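Local coordinates for protein glutathione S-transferase (Sulfitobacter, PDB 4GF0) that binds glutathione and probably catalyses its conjugation to electrophilic substrates, at residues Y7-T12 and G52-L57; V15-A20 and G69-Y74. All blocks are in the same frame, centred on the assembly; numbering follows the deposited sequence.

Overall arrangement
Both contacts belong to the thioredoxin-like N-terminal domain, and their centres lie 11 Å apart. Along the chain the segments alternate: strand 4-8 with its following loop, helix 14-23, the loop entering strand 56-58, then helix 68-78. Contact 1 joins two antiparallel neighbours within the mixed four-stranded sheet and the loops at their ends, which reach glutathione; contact 2 joins two helices that run nearly parallel against that sheet. The layers meet directly, for Leu71 of contact 2 packs on Pro55 and Leu57 of contact 1. This shared packing lies behind the loops of contact 1, which help to line the glutathione site.

Contact 1: residues Y7-T12 and G52-L57; sequences YFTPGT and GRVPAL. With GSH (glutathione), chain D.
Tyr7 and Ala56 form an antiparallel hydrogen-bonded pair, but an uneven one: Tyr7 N gives a straight bond of 2.9 Å to Ala56 O, whereas the return bond from Ala56 N to Tyr7 O is weak at 3.4 Å. Tyr7 O also receives a CA-H...O contact from Pro55 CA at 3.3 Å. The Tyr7 ring turns its edge to Ala56 O, which lies in the ring plane.

The tightly packed part centres on Val54. With CG1 anti to the carbonyl carbon (chi1 -65°), the other methyl, CG2, reaches Thr12 OG1 at 3.5 Å and also touches Thr9 OG1. Those hydroxyls are engaged: Thr9 OG1 bonds to Val33 O, and Thr12 OG1 donates to Thr9 O at 2.6 Å, joining Thr12 N on that carbonyl across a type II turn.

The looser side is the partly exposed Arg53, whose chain bends at chi2 (-70°) and brings NH1 to OE1 of glutathione at 3.0 Å. An alanine here would keep the backbone but is likely to leave OE1 without this donor and remove the cover that CG and CD give the ligand there. Val54 grips glutathione through its backbone: N donates to O2, and O accepts from N2 at 2.9 Å. This paired bonding beside the cis peptide bond before Pro55 is the cis-proline loop signature of the thioredoxin-like glutathione site.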
ATOM      1  N   TYR A   7      -8.376  -6.199  14.574  1.00 11.33           N
ATOM      2  CA  TYR A   7      -7.323  -7.105  15.012  1.00 11.55           C
ATOM      3  C   TYR A   7      -5.997  -6.356  14.912  1.00 11.80           C
ATOM      4  O   TYR A   7      -5.658  -5.835  13.861  1.00 12.59           O
ATOM      5  CB  TYR A   7      -7.316  -8.349  14.125  1.00 12.00           C
ATOM      6  CG  TYR A   7      -8.597  -9.126  14.263  1.00 12.82           C
ATOM      7  CD1 TYR A   7      -9.719  -8.802  13.514  1.00 19.40           C
ATOM      8  CD2 TYR A   7      -8.697 -10.165  15.178  1.00 18.36           C
ATOM      9  CE1 TYR A   7     -10.910  -9.516  13.669  1.00 18.97           C
ATOM     10  CE2 TYR A   7      -9.869 -10.875  15.326  1.00 21.88           C
ATOM     11  CZ  TYR A   7     -10.966 -10.545  14.576  1.00 25.98           C
ATOM     12  OH  TYR A   7     -12.127 -11.265  14.738  1.00 29.30           O
ATOM     13  N   PHE A   8      -5.266  -6.303  16.017  1.00 13.40           N
ATOM     14  CA  PHE A   8      -4.081  -5.466  16.095  1.00 14.68           C
ATOM     15  C   PHE A   8      -3.037  -6.122  16.976  1.00 16.52           C
ATOM     16  O   PHE A   8      -3.316  -7.079  17.708  1.00 14.24           O
ATOM     17  CB  PHE A   8      -4.448  -4.109  16.712  1.00 12.13           C
ATOM     18  CG  PHE A   8      -4.476  -4.128  18.213  1.00 13.85           C
ATOM     19  CD1 PHE A   8      -5.587  -4.624  18.892  1.00 16.67           C
ATOM     20  CD2 PHE A   8      -3.386  -3.680  18.957  1.00 15.28           C
ATOM     21  CE1 PHE A   8      -5.610  -4.662  20.283  1.00 20.81           C
ATOM     22  CE2 PHE A   8      -3.404  -3.732  20.338  1.00 16.52           C
ATOM     23  CZ  PHE A   8      -4.518  -4.218  21.002  1.00 23.18           C
ATOM     24  N   THR A   9      -1.829  -5.569  16.936  1.00 13.22           N
ATOM     25  CA  THR A   9      -0.757  -6.013  17.811  1.00 13.62           C
ATOM     26  C   THR A   9      -0.047  -4.748  18.254  1.00 12.95           C
ATOM     27  O   THR A   9       0.211  -3.879  17.419  1.00 19.53           O
ATOM     28  CB  THR A   9       0.212  -6.921  17.050  1.00 16.41           C
ATOM     29  OG1 THR A   9      -0.499  -8.062  16.554  1.00 17.26           O
ATOM     30  CG2 THR A   9       1.359  -7.388  17.956  1.00 16.10           C
ATOM     31  N   PRO A  10       0.250  -4.623  19.558  1.00 16.89           N
ATOM     32  CA  PRO A  10       0.873  -3.373  20.016  1.00 17.16           C
ATOM     33  C   PRO A  10       2.166  -3.098  19.251  1.00 20.44           C
ATOM     34  O   PRO A  10       2.891  -4.046  18.932  1.00 19.78           O
ATOM     35  CB  PRO A  10       1.175  -3.650  21.492  1.00 22.36           C
ATOM     36  CG  PRO A  10       0.163  -4.696  21.888  1.00 25.62           C
ATOM     37  CD  PRO A  10       0.014  -5.567  20.667  1.00 20.35           C
ATOM     38  N   GLY A  11       2.420  -1.834  18.917  1.00 20.83           N
ATOM     39  CA  GLY A  11       3.672  -1.458  18.284  1.00 22.86           C
ATOM     40  C   GLY A  11       3.729  -1.733  16.792  1.00 28.45           C
ATOM     41  O   GLY A  11       4.754  -1.480  16.153  1.00 28.00           O
ATOM     42  N   THR A  12       2.644  -2.259  16.231  1.00 18.56           N
ATOM     43  CA  THR A  12       2.613  -2.558  14.798  1.00 11.87           C
ATOM     44  C   THR A  12       1.808  -1.528  14.020  1.00 15.61           C
ATOM     45  O   THR A  12       1.164  -0.637  14.602  1.00 15.59           O
ATOM     46  CB  THR A  12       2.061  -3.975  14.503  1.00 13.86           C
ATOM     47  OG1 THR A  12       0.669  -4.037  14.840  1.00 12.50           O
ATOM     48  CG2 THR A  12       2.830  -5.032  15.298  1.00 16.02           C
ATOM     49  N   GLY A  52      -1.950 -13.552   7.213  1.00 16.05           N
ATOM     50  CA  GLY A  52      -1.302 -13.725   8.505  1.00 17.48           C
ATOM     51  C   GLY A  52      -0.681 -12.442   9.026  1.00 17.20           C
ATOM     52  O   GLY A  52       0.372 -12.477   9.672  1.00 18.48           O
ATOM     53  N   ARG A  53      -1.323 -11.313   8.742  1.00 14.74           N
ATOM     54  CA  ARG A  53      -0.811 -10.014   9.174  1.00 14.05           C
ATOM     55  C   ARG A  53      -1.870  -9.257   9.935  1.00 14.78           C
ATOM     56  O   ARG A  53      -3.065  -9.531   9.787  1.00 14.57           O
ATOM     57  CB  ARG A  53      -0.389  -9.149   7.977  1.00 14.85           C
ATOM     58  CG  ARG A  53       0.455  -9.835   6.935  1.00 16.92           C
ATOM     59  CD  ARG A  53       1.865 -10.147   7.416  1.00 16.30           C
ATOM     60  NE  ARG A  53       2.624 -10.745   6.315  1.00 18.25           N
ATOM     61  CZ  ARG A  53       3.148 -10.038   5.318  1.00 22.24           C
ATOM     62  NH1 ARG A  53       3.018  -8.712   5.308  1.00 20.18           N
ATOM     63  NH2 ARG A  53       3.804 -10.648   4.337  1.00 23.25           N
ATOM     64  N   VAL A  54      -1.435  -8.288  10.736  1.00 15.58           N
ATOM     65  CA  VAL A  54      -2.356  -7.288  11.276  1.00 11.76           C
ATOM     66  C   VAL A  54      -2.022  -5.966  10.569  1.00 14.23           C
ATOM     67  O   VAL A  54      -0.871  -5.740  10.194  1.00 12.58           O
ATOM     68  CB  VAL A  54      -2.233  -7.152  12.820  1.00 13.22           C
ATOM     69  CG1 VAL A  54      -2.673  -8.437  13.507  1.00 15.13           C
ATOM     70  CG2 VAL A  54      -0.802  -6.808  13.219  1.00 14.21           C
ATOM     71  N   PRO A  55      -3.012  -5.084  10.377  1.00 11.99           N
ATOM     72  CA  PRO A  55      -4.403  -5.135  10.847  1.00 10.39           C
ATOM     73  C   PRO A  55      -5.342  -5.967   9.987  1.00 10.55           C
ATOM     74  O   PRO A  55      -5.082  -6.206   8.803  1.00 14.41           O
ATOM     75  CB  PRO A  55      -4.838  -3.674  10.756  1.00 12.97           C
ATOM     76  CG  PRO A  55      -4.053  -3.156   9.553  1.00 12.61           C
ATOM     77  CD  PRO A  55      -2.708  -3.804   9.707  1.00 13.87           C
ATOM     78  N   ALA A  56      -6.454  -6.375  10.597  1.00 11.97           N
ATOM     79  CA  ALA A  56      -7.626  -6.802   9.846  1.00 11.98           C
ATOM     80  C   ALA A  56      -8.796  -6.140  10.544  1.00 12.47           C
ATOM     81  O   ALA A  56      -8.758  -5.904  11.757  1.00 11.86           O
ATOM     82  CB  ALA A  56      -7.769  -8.331   9.861  1.00 12.60           C
ATOM     83  N   LEU A  57      -9.837  -5.835   9.785  1.00 10.81           N
ATOM     84  CA  LEU A  57     -11.002  -5.170  10.352  1.00 11.37           C
ATOM     85  C   LEU A  57     -12.242  -5.974  10.025  1.00 12.07           C
ATOM     86  O   LEU A  57     -12.485  -6.300   8.862  1.00 16.67           O
ATOM     87  CB  LEU A  57     -11.133  -3.763   9.760  1.00 13.62           C
ATOM     88  CG  LEU A  57     -12.177  -2.838  10.389  1.00 14.04           C
ATOM     89  CD1 LEU A  57     -11.712  -2.385  11.789  1.00 12.48           C
ATOM     90  CD2 LEU A  57     -12.417  -1.641   9.465  1.00 14.07           C
TER
HETATM   91  N1  GSH D 302       0.866  -4.386   3.766  1.00 17.62           N
HETATM   92  CA1 GSH D 302       0.342  -4.707   5.074  1.00 18.42           C
HETATM   93  C1  GSH D 302      -0.446  -3.551   5.605  1.00 20.22           C
HETATM   94  O11 GSH D 302      -1.470  -3.752   6.312  1.00 14.13           O
HETATM   95  O12 GSH D 302      -0.072  -2.370   5.368  1.00 17.94           O
HETATM   96  CB1 GSH D 302       1.475  -4.980   6.035  1.00 17.64           C
HETATM   97  CG1 GSH D 302       0.891  -5.761   7.216  1.00 13.14           C
HETATM   98  CD1 GSH D 302       2.037  -6.295   8.083  1.00 16.92           C
HETATM   99  OE1 GSH D 302       3.036  -6.803   7.570  1.00 15.45           O
HETATM  100  N2  GSH D 302       1.925  -6.187   9.534  1.00 16.71           N
HETATM  101  CA2 GSH D 302       2.989  -6.694  10.366  1.00 17.77           C
HETATM  102  C2  GSH D 302       2.674  -8.134  10.677  1.00 19.24           C
HETATM  103  O2  GSH D 302       1.515  -8.521  10.742  1.00 17.38           O
HETATM  104  CB2 GSH D 302       3.088  -5.921  11.642  1.00 18.11           C
HETATM  105  SG2 GSH D 302       3.623  -4.254  11.299  1.00 22.17           S
HETATM  106  N3  GSH D 302       3.739  -9.106  10.889  1.00 16.98           N
HETATM  107  CA3 GSH D 302       3.374 -10.484  11.197  1.00 15.92           C
HETATM  108  C3  GSH D 302       4.289 -11.463  10.505  1.00 25.11           C
HETATM  109  O31 GSH D 302       4.998 -11.092   9.526  1.00 22.91           O
HETATM  110  O32 GSH D 302       4.334 -12.673  10.895  1.00 22.34           O

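Contact 2: residues V15-A20 and G69-Y74; sequences VAVAIA and GALLDY
Val17 lays both its methyl groups against the base of Leu71, CG2 lying 3.8 Å from Leu71 CB and CG1 only slightly farther from the same atom. In the thioredoxin-like fold of this domain, helices 14-23 and 68-78 lie side by side on one face of the sheet; their short segments here run almost parallel, at 5°, with axes 9.4 Å apart. Val17 has CG1 anti to its backbone N (chi1 -180°), a setting that turns CG2 to meet Leu71 CD1 as well as CB. Leu71 also packs on Leu65 of strand 64-66, which ties helix 68-78 to the sheet.

Next along the helix, Leu72 reaches helix 14-23 with a single methyl, CD2, where it meets the carbonyl oxygen of Ala16 and the methyl of Ala20; the small size of Ala20 probably permits the close approach. The end of the Leu72 side chain thus comes nearer to helix 14-23 than its base does. Leu72 also meets Tyr165 of helix 162-170, while Ala16 touches Val168, so the C-terminal domain covers this edge of the helix pair. No hydrogen bond crosses between the segments. Leu72 CD2 sits 3.6 Å from Ala16 O and, tighter than usual for two carbons, 3.5 Å from Ala20 CB.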
ATOM      1  N   VAL A  15      -1.880  -0.206  14.569  1.00  9.97           N
ATOM      2  CA  VAL A  15      -2.222   0.870  15.492  1.00 11.98           C
ATOM      3  C   VAL A  15      -2.646   2.139  14.740  1.00 13.00           C
ATOM      4  O   VAL A  15      -3.423   2.945  15.262  1.00 12.74           O
ATOM      5  CB  VAL A  15      -1.073   1.150  16.498  1.00 17.62           C
ATOM      6  CG1 VAL A  15      -1.457   2.233  17.484  1.00 17.88           C
ATOM      7  CG2 VAL A  15      -0.719  -0.135  17.257  1.00 19.43           C
ATOM      8  N   ALA A  16      -2.160   2.306  13.511  1.00 12.63           N
ATOM      9  CA  ALA A  16      -2.561   3.455  12.698  1.00 12.52           C
ATOM     10  C   ALA A  16      -4.069   3.448  12.475  1.00 15.70           C
ATOM     11  O   ALA A  16      -4.716   4.496  12.463  1.00 11.46           O
ATOM     12  CB  ALA A  16      -1.825   3.466  11.353  1.00 11.89           C
ATOM     13  N   VAL A  17      -4.636   2.262  12.291  1.00 12.42           N
ATOM     14  CA  VAL A  17      -6.065   2.167  12.042  1.00 11.12           C
ATOM     15  C   VAL A  17      -6.820   2.513  13.325  1.00 10.31           C
ATOM     16  O   VAL A  17      -7.827   3.220  13.292  1.00 10.32           O
ATOM     17  CB  VAL A  17      -6.445   0.766  11.512  1.00 12.32           C
ATOM     18  CG1 VAL A  17      -7.956   0.679  11.253  1.00 10.28           C
ATOM     19  CG2 VAL A  17      -5.675   0.464  10.225  1.00  8.97           C
ATOM     20  N   ALA A  18      -6.322   2.037  14.464  1.00 10.90           N
ATOM     21  CA  ALA A  18      -6.960   2.362  15.739  1.00 10.43           C
ATOM     22  C   ALA A  18      -6.985   3.872  15.967  1.00 10.38           C
ATOM     23  O   ALA A  18      -8.000   4.438  16.391  1.00 12.29           O
ATOM     24  CB  ALA A  18      -6.249   1.664  16.877  1.00 11.49           C
ATOM     25  N   ILE A  19      -5.874   4.523  15.663  1.00 12.83           N
ATOM     26  CA  ILE A  19      -5.793   5.971  15.806  1.00 12.52           C
ATOM     27  C   ILE A  19      -6.855   6.653  14.944  1.00 12.85           C
ATOM     28  O   ILE A  19      -7.532   7.572  15.403  1.00 11.82           O
ATOM     29  CB  ILE A  19      -4.402   6.471  15.442  1.00 11.83           C
ATOM     30  CG1 ILE A  19      -3.424   6.000  16.520  1.00 12.28           C
ATOM     31  CG2 ILE A  19      -4.375   8.012  15.351  1.00 13.63           C
ATOM     32  CD1 ILE A  19      -1.935   6.189  16.141  1.00 13.64           C
ATOM     33  N   ALA A  20      -7.011   6.197  13.706  1.00 11.21           N
ATOM     34  CA  ALA A  20      -8.017   6.780  12.826  1.00 13.80           C
ATOM     35  C   ALA A  20      -9.432   6.570  13.350  1.00 11.16           C
ATOM     36  O   ALA A  20     -10.271   7.472  13.257  1.00 10.90           O
ATOM     37  CB  ALA A  20      -7.884   6.234  11.411  1.00  9.22           C
ATOM     38  N   GLY A  69      -3.721   0.848   4.513  1.00 10.24           N
ATOM     39  CA  GLY A  69      -4.161   2.008   3.752  1.00 10.01           C
ATOM     40  C   GLY A  69      -5.619   1.909   3.344  1.00 10.17           C
ATOM     41  O   GLY A  69      -6.339   2.914   3.306  1.00  8.89           O
ATOM     42  N   ALA A  70      -6.062   0.696   3.022  1.00 10.77           N
ATOM     43  CA  ALA A  70      -7.454   0.469   2.642  1.00 10.21           C
ATOM     44  C   ALA A  70      -8.366   0.676   3.844  1.00 10.43           C
ATOM     45  O   ALA A  70      -9.448   1.262   3.729  1.00 10.49           O
ATOM     46  CB  ALA A  70      -7.628  -0.950   2.063  1.00  9.81           C
ATOM     47  N   LEU A  71      -7.926   0.212   5.009  1.00  9.06           N
ATOM     48  CA  LEU A  71      -8.723   0.371   6.230  1.00  8.63           C
ATOM     49  C   LEU A  71      -8.831   1.832   6.629  1.00  9.60           C
ATOM     50  O   LEU A  71      -9.851   2.259   7.143  1.00  8.88           O
ATOM     51  CB  LEU A  71      -8.085  -0.394   7.390  1.00  6.98           C
ATOM     52  CG  LEU A  71      -7.957  -1.908   7.214  1.00 19.03           C
ATOM     53  CD1 LEU A  71      -7.609  -2.591   8.532  1.00 14.11           C
ATOM     54  CD2 LEU A  71      -9.232  -2.443   6.671  1.00 28.24           C
ATOM     55  N   LEU A  72      -7.756   2.587   6.436  1.00  8.77           N
ATOM     56  CA  LEU A  72      -7.784   4.021   6.749  1.00  8.73           C
ATOM     57  C   LEU A  72      -8.793   4.749   5.854  1.00  7.43           C
ATOM     58  O   LEU A  72      -9.623   5.535   6.334  1.00  7.74           O
ATOM     59  CB  LEU A  72      -6.381   4.629   6.604  1.00 10.32           C
ATOM     60  CG  LEU A  72      -5.356   4.243   7.677  1.00  7.82           C
ATOM     61  CD1 LEU A  72      -3.937   4.719   7.275  1.00  9.52           C
ATOM     62  CD2 LEU A  72      -5.758   4.844   9.009  1.00 10.95           C
ATOM     63  N   ASP A  73      -8.754   4.494   4.553  1.00  7.57           N
ATOM     64  CA  ASP A  73      -9.751   5.097   3.664  1.00  8.28           C
ATOM     65  C   ASP A  73     -11.168   4.639   4.012  1.00 10.74           C
ATOM     66  O   ASP A  73     -12.120   5.406   3.891  1.00  9.23           O
ATOM     67  CB  ASP A  73      -9.422   4.825   2.181  1.00 11.80           C
ATOM     68  CG  ASP A  73      -8.929   6.070   1.462  1.00 16.28           C
ATOM     69  OD1 ASP A  73      -9.581   7.131   1.596  1.00 14.87           O
ATOM     70  OD2 ASP A  73      -7.883   5.999   0.777  1.00 17.46           O
ATOM     71  N   TYR A  74     -11.316   3.394   4.457  1.00  8.02           N
ATOM     72  CA  TYR A  74     -12.633   2.914   4.873  1.00 10.08           C
ATOM     73  C   TYR A  74     -13.178   3.698   6.077  1.00  9.65           C
ATOM     74  O   TYR A  74     -14.341   4.132   6.090  1.00  9.11           O
ATOM     75  CB  TYR A  74     -12.613   1.401   5.168  1.00  9.45           C
ATOM     76  CG  TYR A  74     -13.988   0.925   5.572  1.00  9.04           C
ATOM     77  CD1 TYR A  74     -14.952   0.668   4.617  1.00  8.76           C
ATOM     78  CD2 TYR A  74     -14.327   0.766   6.908  1.00 11.30           C
ATOM     79  CE1 TYR A  74     -16.233   0.258   4.977  1.00 11.93           C
ATOM     80  CE2 TYR A  74     -15.613   0.370   7.278  1.00 11.87           C
ATOM     81  CZ  TYR A  74     -16.545   0.111   6.310  1.00 13.25           C
ATOM     82  OH  TYR A  74     -17.822  -0.273   6.662  1.00 12.46           O
TER